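Local coordinates for uncharacterized protein (Legionella longbeachae NSW150, PDB 4JZA), which probably hydrolyses the 3-phosphate of phosphatidylinositol 3-phosphate, acting as a bacterial phosphoinositide phosphatase in host lipid metabolism, at residues A46-S51 with E131-A136; P190-D195 with A202-L207; H699-E704 with E803-L808. One frame throughout, in Å; residues are numbered along the deposited sequence.

Interaction 1: residues A46-S51 with E131-A136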
loop_
_atom_site.group_PDB
_atom_site.type_symbol
_atom_site.label_atom_id
_atom_site.label_comp_id
_atom_site.label_asym_id
_atom_site.label_seq_id
_atom_site.Cartn_x
_atom_site.Cartn_y
_atom_site.Cartn_z
ATOM N N ALA A 46 12.647 14.108 2.544
ATOM C CA ALA A 46 13.685 13.335 1.900
ATOM C C ALA A 46 13.422 11.822 2.000
ATOM O O ALA A 46 13.751 11.073 1.094
ATOM C CB ALA A 46 15.029 13.666 2.534
ATOM N N ARG A 47 12.859 11.355 3.112
ATOM C CA ARG A 47 12.656 9.911 3.259
ATOM C C ARG A 47 11.645 9.472 2.256
ATOM O O ARG A 47 11.839 8.431 1.644
ATOM C CB ARG A 47 12.247 9.440 4.674
ATOM C CG ARG A 47 13.313 9.593 5.734
ATOM C CD ARG A 47 12.811 9.136 7.115
ATOM N NE ARG A 47 13.330 7.789 7.272
ATOM C CZ ARG A 47 12.644 6.706 7.639
ATOM N NH1 ARG A 47 11.362 6.727 8.018
ATOM N NH2 ARG A 47 13.279 5.560 7.659
ATOM N N ARG A 48 10.604 10.269 2.052
ATOM C CA ARG A 48 9.514 9.861 1.151
ATOM C C ARG A 48 9.955 9.918 -0.291
ATOM O O ARG A 48 9.662 9.011 -1.056
ATOM C CB ARG A 48 8.275 10.728 1.323
ATOM C CG ARG A 48 6.995 10.079 0.839
ATOM C CD ARG A 48 6.254 9.422 1.974
ATOM N NE ARG A 48 5.271 8.505 1.479
ATOM C CZ ARG A 48 5.548 7.299 1.032
ATOM N NH1 ARG A 48 6.784 6.859 1.073
ATOM N NH2 ARG A 48 4.588 6.520 0.549
ATOM N N VAL A 49 10.650 10.978 -0.658
ATOM C CA VAL A 49 11.222 11.036 -1.979
ATOM C C VAL A 49 12.080 9.802 -2.225
ATOM O O VAL A 49 11.893 9.098 -3.222
ATOM C CB VAL A 49 12.063 12.310 -2.214
ATOM C CG1 VAL A 49 12.824 12.217 -3.525
ATOM C CG2 VAL A 49 11.177 13.538 -2.277
ATOM N N ASP A 50 13.003 9.538 -1.311
ATOM C CA ASP A 50 13.969 8.462 -1.482
ATOM C C ASP A 50 13.260 7.132 -1.585
ATOM O O ASP A 50 13.554 6.325 -2.441
ATOM C CB ASP A 50 14.992 8.493 -0.330
ATOM C CG ASP A 50 16.034 7.350 -0.387
ATOM O OD1 ASP A 50 16.855 7.242 -1.327
ATOM O OD2 ASP A 50 16.061 6.564 0.560
ATOM N N SER A 51 12.275 6.909 -0.757
ATOM C CA SER A 51 11.592 5.611 -0.782
ATOM C C SER A 51 10.841 5.356 -2.083
ATOM O O SER A 51 10.776 4.224 -2.535
ATOM C CB SER A 51 10.623 5.491 0.401
ATOM O OG SER A 51 10.208 4.164 0.579
ATOM N N GLU A 131 2.383 -0.075 -4.551
ATOM C CA GLU A 131 2.582 -1.536 -4.239
ATOM C C GLU A 131 4.006 -1.977 -4.458
ATOM O O GLU A 131 4.534 -2.770 -3.687
ATOM C CB GLU A 131 1.553 -2.441 -4.984
ATOM C CG GLU A 131 0.130 -2.221 -4.467
ATOM C CD GLU A 131 -0.976 -2.765 -5.343
ATOM O OE1 GLU A 131 -0.978 -3.944 -5.753
ATOM O OE2 GLU A 131 -1.905 -2.026 -5.632
ATOM N N ALA A 132 4.668 -1.436 -5.457
ATOM C CA ALA A 132 6.115 -1.665 -5.561
ATOM C C ALA A 132 6.850 -1.190 -4.321
ATOM O O ALA A 132 7.734 -1.849 -3.862
ATOM C CB ALA A 132 6.709 -1.005 -6.803
ATOM N N GLU A 133 6.474 -0.070 -3.747
ATOM C CA GLU A 133 7.160 0.367 -2.543
ATOM C C GLU A 133 6.985 -0.635 -1.392
ATOM O O GLU A 133 7.904 -0.882 -0.639
ATOM C CB GLU A 133 6.638 1.720 -2.099
ATOM C CG GLU A 133 7.502 2.341 -1.013
ATOM C CD GLU A 133 6.825 3.464 -0.239
ATOM O OE1 GLU A 133 7.607 4.202 0.372
ATOM O OE2 GLU A 133 5.568 3.614 -0.228
ATOM N N GLN A 134 5.793 -1.196 -1.256
ATOM C CA GLN A 134 5.507 -2.131 -0.196
ATOM C C GLN A 134 6.364 -3.370 -0.282
ATOM O O GLN A 134 6.941 -3.776 0.697
ATOM C CB GLN A 134 4.043 -2.546 -0.308
ATOM C CG GLN A 134 3.005 -1.456 -0.018
ATOM C CD GLN A 134 1.620 -1.973 -0.283
ATOM O OE1 GLN A 134 1.448 -3.105 -0.397
ATOM N NE2 GLN A 134 0.664 -1.204 -0.284
ATOM N N TYR A 135 6.420 -3.976 -1.471
ATOM C CA TYR A 135 7.275 -5.140 -1.728
ATOM C C TYR A 135 8.759 -4.737 -1.604
ATOM O O TYR A 135 9.539 -5.512 -1.041
ATOM C CB TYR A 135 6.991 -5.806 -3.073
ATOM C CG TYR A 135 5.792 -6.691 -3.045
ATOM C CD1 TYR A 135 4.550 -6.193 -3.323
ATOM C CD2 TYR A 135 5.903 -8.042 -2.788
ATOM C CE1 TYR A 135 3.433 -6.998 -3.293
ATOM C CE2 TYR A 135 4.795 -8.862 -2.756
ATOM C CZ TYR A 135 3.569 -8.312 -2.999
ATOM O OH TYR A 135 2.453 -9.071 -2.965
ATOM N N ALA A 136 9.161 -3.549 -2.040
ATOM C CA ALA A 136 10.567 -3.150 -1.765
ATOM C C ALA A 136 10.887 -3.155 -0.283
ATOM O O ALA A 136 11.997 -3.557 0.118
ATOM C CB ALA A 136 10.931 -1.755 -2.310
#
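The Arg48 guanidinium and the Glu133 carboxylate meet edge to edge, their planes only 15° apart, so that the acid lies at the rim of the guanidinium, nearly within its plane. This is a bidentate salt bridge between two long helices, 41-62 and 122-140. NH1 of Arg48 reaches OE1 of Glu133 at 2.9 Å, and NH2 of Arg48 reaches OE2 of Glu133 at 3.2 Å. Both bonds are nearly straight, and each carboxylate oxygen is approached from its syn side, somewhat out of the carboxylate plane. OE1 of Glu133 takes a second bond, the carboxylate's third across the contact, from OG of Ser51 at 2.6 Å, on its anti lone pair. Ser51, about one helical turn after Arg48, grips the acid from the other side of that oxygen.

The glutamate spans the gap by staying stretched: CG lies anti to the backbone N (chi1 -169°) and the chain runs on extended. The arginine chain bends at chi2 and crosses the glutamate chain at about a right angle, yet its guanidinium ends nearly coplanar with the carboxylate.

Beyond the pair, Arg48 NE donates to the carbonyl of Asp653 and NH1 also serves that of Pro614, while OE2 of Glu133 has a second cationic partner in Arg341. Several bonds therefore fix both the position and the rotation of each flat group. With all three contact residues buried and two arginines beside the acid, Glu133 is probably held as a carboxylate, its charge balanced within the protein interior.

Interaction 2: residues P190-D195 with A202-L207; sequences PGWLRD and AYFCNL
Trp192 and Phe204 form a T-shaped (edge-to-face) pair that joins two successive short helices, 191-194 and 198-206, within the phosphoinositide phosphatase insertion domain. The rim of the indole carries the contact: CZ3 of Trp192 comes within 3.9 Å of CD2 of Phe204, over the phenyl face but displaced toward its margin. The planes stand at 78°, with the centre of the indole six-membered ring 5.2 Å from that of Phe204. Trp192 presents this edge with its CG between the backbone N and the carbonyl carbon (chi1 67°). On the opposite face of Phe204 lies its neighbour Tyr203, whose CD2 stands 4.1 Å above the ring centre. The phenyl group is thus sandwiched between two aromatic side chains, and Ile296 of helix 293-296 touches both members of the T-shaped pair.

The second meeting is slacker. CD1 of Leu193 approaches SG of Cys205 only to 4.5 Å, a van der Waals brush rather than close packing, and both residues lean as well on Ile303 and Trp311. Away from the aromatic core, helix 191-194 turns Gly191 and Arg194 to solvent, although the Arg194 guanidinium still finds the carbonyl of Leu313.

Pro190 occupies the N-cap position of the first helix, and its O accepts from N of Leu193 at 2.8 Å. On the second segment a side chain adds to the backbone bonding: the carbonyl O of Ala202 receives the backbone N of Asn206 at 3.0 Å and also its amide ND2 at 2.8 Å.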
loop_
_atom_site.group_PDB
_atom_site.type_symbol
_atom_site.label_atom_id
_atom_site.label_comp_id
_atom_site.label_asym_id
_atom_site.label_seq_id
_atom_site.Cartn_x
_atom_site.Cartn_y
_atom_site.Cartn_z
ATOM N N PRO A 190 -3.851 -17.064 -14.849
ATOM C CA PRO A 190 -4.371 -16.824 -16.176
ATOM C C PRO A 190 -5.755 -16.207 -16.083
ATOM O O PRO A 190 -6.549 -16.588 -15.182
ATOM C CB PRO A 190 -4.458 -18.234 -16.778
ATOM C CG PRO A 190 -4.606 -19.170 -15.616
ATOM C CD PRO A 190 -4.165 -18.425 -14.379
ATOM N N GLY A 191 -6.047 -15.314 -17.039
ATOM C CA GLY A 191 -7.340 -14.591 -17.139
ATOM C C GLY A 191 -8.605 -15.413 -16.918
ATOM O O GLY A 191 -9.548 -14.956 -16.274
ATOM N N TRP A 192 -8.628 -16.619 -17.462
ATOM C CA TRP A 192 -9.792 -17.460 -17.339
ATOM C C TRP A 192 -10.118 -17.793 -15.926
ATOM O O TRP A 192 -11.290 -18.039 -15.598
ATOM C CB TRP A 192 -9.616 -18.742 -18.140
ATOM C CG TRP A 192 -8.578 -19.722 -17.683
ATOM C CD1 TRP A 192 -7.300 -19.887 -18.199
ATOM C CD2 TRP A 192 -8.766 -20.775 -16.711
ATOM N NE1 TRP A 192 -6.684 -20.978 -17.563
ATOM C CE2 TRP A 192 -7.563 -21.533 -16.663
ATOM C CE3 TRP A 192 -9.831 -21.141 -15.879
ATOM C CZ2 TRP A 192 -7.395 -22.607 -15.791
ATOM C CZ3 TRP A 192 -9.670 -22.218 -14.990
ATOM C CH2 TRP A 192 -8.463 -22.932 -14.952
ATOM N N LEU A 193 -9.085 -17.817 -15.081
ATOM C CA LEU A 193 -9.273 -18.169 -13.655
ATOM C C LEU A 193 -9.838 -17.012 -12.901
ATOM O O LEU A 193 -10.705 -17.184 -12.044
ATOM C CB LEU A 193 -7.951 -18.568 -13.040
ATOM C CG LEU A 193 -7.975 -19.219 -11.661
ATOM C CD1 LEU A 193 -8.941 -20.390 -11.515
ATOM C CD2 LEU A 193 -6.564 -19.668 -11.402
ATOM N N ARG A 194 -9.359 -15.824 -13.261
ATOM C CA ARG A 194 -9.886 -14.603 -12.709
ATOM C C ARG A 194 -11.339 -14.412 -13.027
ATOM O O ARG A 194 -12.074 -13.959 -12.179
ATOM C CB ARG A 194 -9.127 -13.414 -13.234
ATOM C CG ARG A 194 -7.730 -13.309 -12.672
ATOM C CD ARG A 194 -7.119 -11.973 -13.032
ATOM N NE ARG A 194 -5.669 -11.989 -12.835
ATOM C CZ ARG A 194 -5.061 -11.971 -11.638
ATOM N NH1 ARG A 194 -5.762 -11.961 -10.512
ATOM N NH2 ARG A 194 -3.743 -11.960 -11.570
ATOM N N ASP A 195 -11.752 -14.769 -14.242
ATOM C CA ASP A 195 -13.145 -14.589 -14.672
ATOM C C ASP A 195 -14.163 -15.563 -14.032
ATOM O O ASP A 195 -15.342 -15.354 -14.166
ATOM C CB ASP A 195 -13.222 -14.637 -16.186
ATOM C CG ASP A 195 -12.427 -13.493 -16.861
ATOM O OD1 ASP A 195 -11.993 -12.526 -16.179
ATOM O OD2 ASP A 195 -12.240 -13.569 -18.089
ATOM N N ALA A 202 -13.521 -22.331 -6.563
ATOM C CA ALA A 202 -13.238 -23.336 -5.572
ATOM C C ALA A 202 -12.955 -24.696 -6.234
ATOM O O ALA A 202 -12.058 -25.452 -5.773
ATOM C CB ALA A 202 -14.367 -23.464 -4.579
ATOM N N TYR A 203 -13.701 -25.009 -7.303
ATOM C CA TYR A 203 -13.540 -26.303 -7.985
ATOM C C TYR A 203 -12.092 -26.491 -8.415
ATOM O O TYR A 203 -11.441 -27.416 -7.985
ATOM C CB TYR A 203 -14.485 -26.446 -9.192
ATOM C CG TYR A 203 -14.434 -27.810 -9.856
ATOM C CD1 TYR A 203 -15.126 -28.868 -9.316
ATOM C CD2 TYR A 203 -13.725 -28.036 -10.992
ATOM C CE1 TYR A 203 -15.117 -30.118 -9.877
ATOM C CE2 TYR A 203 -13.688 -29.300 -11.563
ATOM C CZ TYR A 203 -14.400 -30.342 -11.005
ATOM O OH TYR A 203 -14.399 -31.635 -11.515
ATOM N N PHE A 204 -11.580 -25.581 -9.217
ATOM C CA PHE A 204 -10.256 -25.752 -9.791
ATOM C C PHE A 204 -9.156 -25.564 -8.760
ATOM O O PHE A 204 -8.132 -26.231 -8.813
ATOM C CB PHE A 204 -10.045 -24.781 -10.966
ATOM C CG PHE A 204 -10.836 -25.121 -12.200
ATOM C CD1 PHE A 204 -10.478 -26.195 -12.999
ATOM C CD2 PHE A 204 -11.934 -24.360 -12.579
ATOM C CE1 PHE A 204 -11.217 -26.508 -14.141
ATOM C CE2 PHE A 204 -12.665 -24.656 -13.722
ATOM C CZ PHE A 204 -12.311 -25.729 -14.501
ATOM N N CYS A 205 -9.339 -24.654 -7.817
ATOM C CA CYS A 205 -8.259 -24.397 -6.837
ATOM C C CYS A 205 -8.148 -25.513 -5.812
ATOM O O CYS A 205 -7.118 -25.654 -5.190
ATOM C CB CYS A 205 -8.393 -23.018 -6.144
ATOM S SG CYS A 205 -8.122 -21.627 -7.277
ATOM N N ASN A 206 -9.188 -26.324 -5.655
ATOM C CA ASN A 206 -9.123 -27.456 -4.711
ATOM C C ASN A 206 -9.023 -28.820 -5.359
ATOM O O ASN A 206 -8.944 -29.835 -4.666
ATOM C CB ASN A 206 -10.309 -27.409 -3.783
ATOM C CG ASN A 206 -10.254 -26.198 -2.886
ATOM O OD1 ASN A 206 -9.485 -26.174 -1.946
ATOM N ND2 ASN A 206 -11.027 -25.172 -3.210
ATOM N N LEU A 207 -8.971 -28.833 -6.686
ATOM C CA LEU A 207 -8.947 -30.070 -7.444
ATOM C C LEU A 207 -7.871 -31.002 -6.922
ATOM O O LEU A 207 -6.690 -30.638 -6.855
ATOM C CB LEU A 207 -8.661 -29.772 -8.918
ATOM C CG LEU A 207 -8.928 -30.883 -9.925
ATOM C CD1 LEU A 207 -10.428 -31.129 -10.041
ATOM C CD2 LEU A 207 -8.308 -30.506 -11.262
#

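Interaction 3: residues H699-E704 with E803-L808; sequences HSLINE and EEWTKL
With its CG anti to the backbone N (chi1 177°), Leu701 extends its fork toward helix 794-817, while Trp805 keeps its CG beside its own backbone N (chi1 -66°), which brings the pyrrole side of the indole up to that fork. The result is a helix-helix contact in the helical phosphoinositide phosphatase C-terminal domain, made near the end of helix 676-702. Locally the two helices run in broadly the same direction, and their closest CA atoms, those of Leu701 and Trp805, are 6.5 Å apart.

Each methyl of the leucine has its own partner. CD2 of Leu701 stands 3.6 Å from CD1 of Trp805 and equally near CG, coming in at a slant, and it also touches CB at the root of the tryptophan. The two side chains cross at about a right angle. Trp805 further packs against Leu694, Ala697 and Leu698; together with Leu701 these make the spacing of a four-residue hole, as in knobs-into-holes packing, with the indole as the knob. Its NE1 makes a weak hydrogen bond to the carbonyl of Ser776 on helix 772-782, whose Val777 touches Leu701 and whose Leu781 touches Trp805.

The contact is wholly apolar between the two segments. A polar link follows just after, where OE1 of Glu704, in the loop that follows helix 676-702, hydrogen-bonds to OG of Ser812 on helix 794-817. The other methyl of the leucine fork, CD1 of Leu701, rests 3.9 Å from CB of Leu808, one turn beyond Trp805.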
loop_
_atom_site.group_PDB
_atom_site.type_symbol
_atom_site.label_atom_id
_atom_site.label_comp_id
_atom_site.label_asym_id
_atom_site.label_seq_id
_atom_site.Cartn_x
_atom_site.Cartn_y
_atom_site.Cartn_z
ATOM N N HIS A 699 18.116 21.829 -40.490
ATOM C CA HIS A 699 18.277 23.254 -40.672
ATOM C C HIS A 699 18.455 23.503 -42.145
ATOM O O HIS A 699 17.821 24.385 -42.697
ATOM C CB HIS A 699 19.448 23.806 -39.860
ATOM C CG HIS A 699 19.505 25.297 -39.815
ATOM N ND1 HIS A 699 20.231 26.042 -40.726
ATOM C CD2 HIS A 699 18.929 26.186 -38.979
ATOM C CE1 HIS A 699 20.100 27.325 -40.449
ATOM N NE2 HIS A 699 19.312 27.440 -39.397
ATOM N N SER A 700 19.313 22.749 -42.814
ATOM C CA SER A 700 19.544 23.035 -44.236
ATOM C C SER A 700 18.325 22.722 -45.034
ATOM O O SER A 700 17.881 23.545 -45.835
ATOM C CB SER A 700 20.690 22.237 -44.804
ATOM O OG SER A 700 21.668 22.056 -43.828
ATOM N N LEU A 701 17.772 21.535 -44.810
ATOM C CA LEU A 701 16.613 21.084 -45.593
ATOM C C LEU A 701 15.366 22.009 -45.469
ATOM O O LEU A 701 14.757 22.396 -46.469
ATOM C CB LEU A 701 16.251 19.645 -45.201
ATOM C CG LEU A 701 15.013 19.049 -45.873
ATOM C CD1 LEU A 701 15.174 19.128 -47.362
ATOM C CD2 LEU A 701 14.786 17.617 -45.506
ATOM N N ILE A 702 15.005 22.359 -44.240
ATOM C CA ILE A 702 13.815 23.180 -44.004
ATOM C C ILE A 702 13.949 24.579 -44.623
ATOM O O ILE A 702 12.983 25.192 -45.020
ATOM C CB ILE A 702 13.557 23.285 -42.501
ATOM C CG1 ILE A 702 12.083 23.340 -42.195
ATOM C CG2 ILE A 702 14.330 24.443 -41.876
ATOM C CD1 ILE A 702 11.556 22.006 -41.714
ATOM N N ASN A 703 15.161 25.079 -44.735
ATOM C CA ASN A 703 15.357 26.388 -45.322
ATOM C C ASN A 703 15.342 26.378 -46.835
ATOM O O ASN A 703 15.364 27.434 -47.405
ATOM C CB ASN A 703 16.596 27.094 -44.750
ATOM C CG ASN A 703 16.309 27.747 -43.383
ATOM O OD1 ASN A 703 15.548 28.702 -43.286
ATOM N ND2 ASN A 703 16.913 27.222 -42.321
ATOM N N GLU A 704 15.290 25.209 -47.480
ATOM C CA GLU A 704 14.842 25.107 -48.869
ATOM C C GLU A 704 13.315 24.975 -48.891
ATOM O O GLU A 704 12.767 23.911 -49.161
ATOM C CB GLU A 704 15.464 23.898 -49.566
ATOM C CG GLU A 704 16.982 23.867 -49.568
ATOM C CD GLU A 704 17.628 24.777 -50.609
ATOM O OE1 GLU A 704 17.335 24.619 -51.835
ATOM O OE2 GLU A 704 18.464 25.635 -50.176
ATOM N N GLU A 803 21.025 10.965 -43.967
ATOM C CA GLU A 803 21.371 10.695 -45.353
ATOM C C GLU A 803 20.250 11.113 -46.245
ATOM O O GLU A 803 20.469 11.793 -47.269
ATOM C CB GLU A 803 21.766 9.234 -45.601
ATOM C CG GLU A 803 23.258 9.092 -45.898
ATOM C CD GLU A 803 23.806 7.676 -45.651
ATOM O OE1 GLU A 803 23.013 6.759 -45.304
ATOM O OE2 GLU A 803 25.041 7.474 -45.835
ATOM N N GLU A 804 19.038 10.740 -45.840
ATOM C CA GLU A 804 17.894 11.026 -46.640
ATOM C C GLU A 804 17.675 12.532 -46.724
ATOM O O GLU A 804 17.462 13.070 -47.814
ATOM C CB GLU A 804 16.693 10.331 -46.086
ATOM C CG GLU A 804 15.383 10.781 -46.696
ATOM C CD GLU A 804 14.283 9.805 -46.365
ATOM O OE1 GLU A 804 13.285 10.127 -45.628
ATOM O OE2 GLU A 804 14.455 8.656 -46.825
ATOM N N TRP A 805 17.772 13.238 -45.606
ATOM C CA TRP A 805 17.562 14.687 -45.671
ATOM C C TRP A 805 18.676 15.372 -46.418
ATOM O O TRP A 805 18.426 16.321 -47.132
ATOM C CB TRP A 805 17.425 15.315 -44.287
ATOM C CG TRP A 805 16.188 14.890 -43.537
ATOM C CD1 TRP A 805 15.084 14.294 -44.039
ATOM C CD2 TRP A 805 15.961 15.049 -42.145
ATOM N NE1 TRP A 805 14.179 14.053 -43.041
ATOM C CE2 TRP A 805 14.699 14.518 -41.863
ATOM C CE3 TRP A 805 16.698 15.606 -41.117
ATOM C CZ2 TRP A 805 14.165 14.521 -40.592
ATOM C CZ3 TRP A 805 16.152 15.616 -39.866
ATOM C CH2 TRP A 805 14.894 15.074 -39.617
ATOM N N THR A 806 19.904 14.897 -46.260
ATOM C CA THR A 806 21.011 15.528 -46.942
ATOM C C THR A 806 20.825 15.406 -48.452
ATOM O O THR A 806 21.057 16.353 -49.162
ATOM C CB THR A 806 22.345 14.967 -46.448
ATOM O OG1 THR A 806 22.524 15.326 -45.061
ATOM C CG2 THR A 806 23.457 15.543 -47.221
ATOM N N LYS A 807 20.369 14.259 -48.926
ATOM C CA LYS A 807 20.111 14.078 -50.347
ATOM C C LYS A 807 19.042 15.033 -50.901
ATOM O O LYS A 807 19.263 15.749 -51.898
ATOM C CB LYS A 807 19.657 12.670 -50.605
ATOM C CG LYS A 807 20.519 11.961 -51.616
ATOM C CD LYS A 807 21.190 10.746 -50.948
ATOM C CE LYS A 807 22.022 9.914 -51.925
ATOM N NZ LYS A 807 21.706 8.459 -51.797
ATOM N N LEU A 808 17.884 15.059 -50.251
ATOM C CA LEU A 808 16.856 16.047 -50.573
ATOM C C LEU A 808 17.404 17.456 -50.623
ATOM O O LEU A 808 17.073 18.174 -51.518
ATOM C CB LEU A 808 15.704 15.983 -49.588
ATOM C CG LEU A 808 14.896 14.676 -49.699
ATOM C CD1 LEU A 808 14.011 14.450 -48.468
ATOM C CD2 LEU A 808 14.076 14.634 -50.975
#

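In the fold
The three contacts follow one another along the chain, each closing before the next opens. Interaction 1 pairs helices that lie in sequence between strands 31-35 and 144-150 of the mixed sheet, about 10 Å from the centre of the chain. Interaction 2 belongs to the insertion domain, between strands 159-166 and 352-359, with its centre about 33 Å from that of interaction 1. Interaction 3 lies in the C-terminal domain, after the last strand of the sheet, its centre about 48 and 60 Å from those of interactions 1 and 2. Helix pairing thus recurs at well-separated places in an elongated enzyme, by charge in the first case and by apolar side chains in the others.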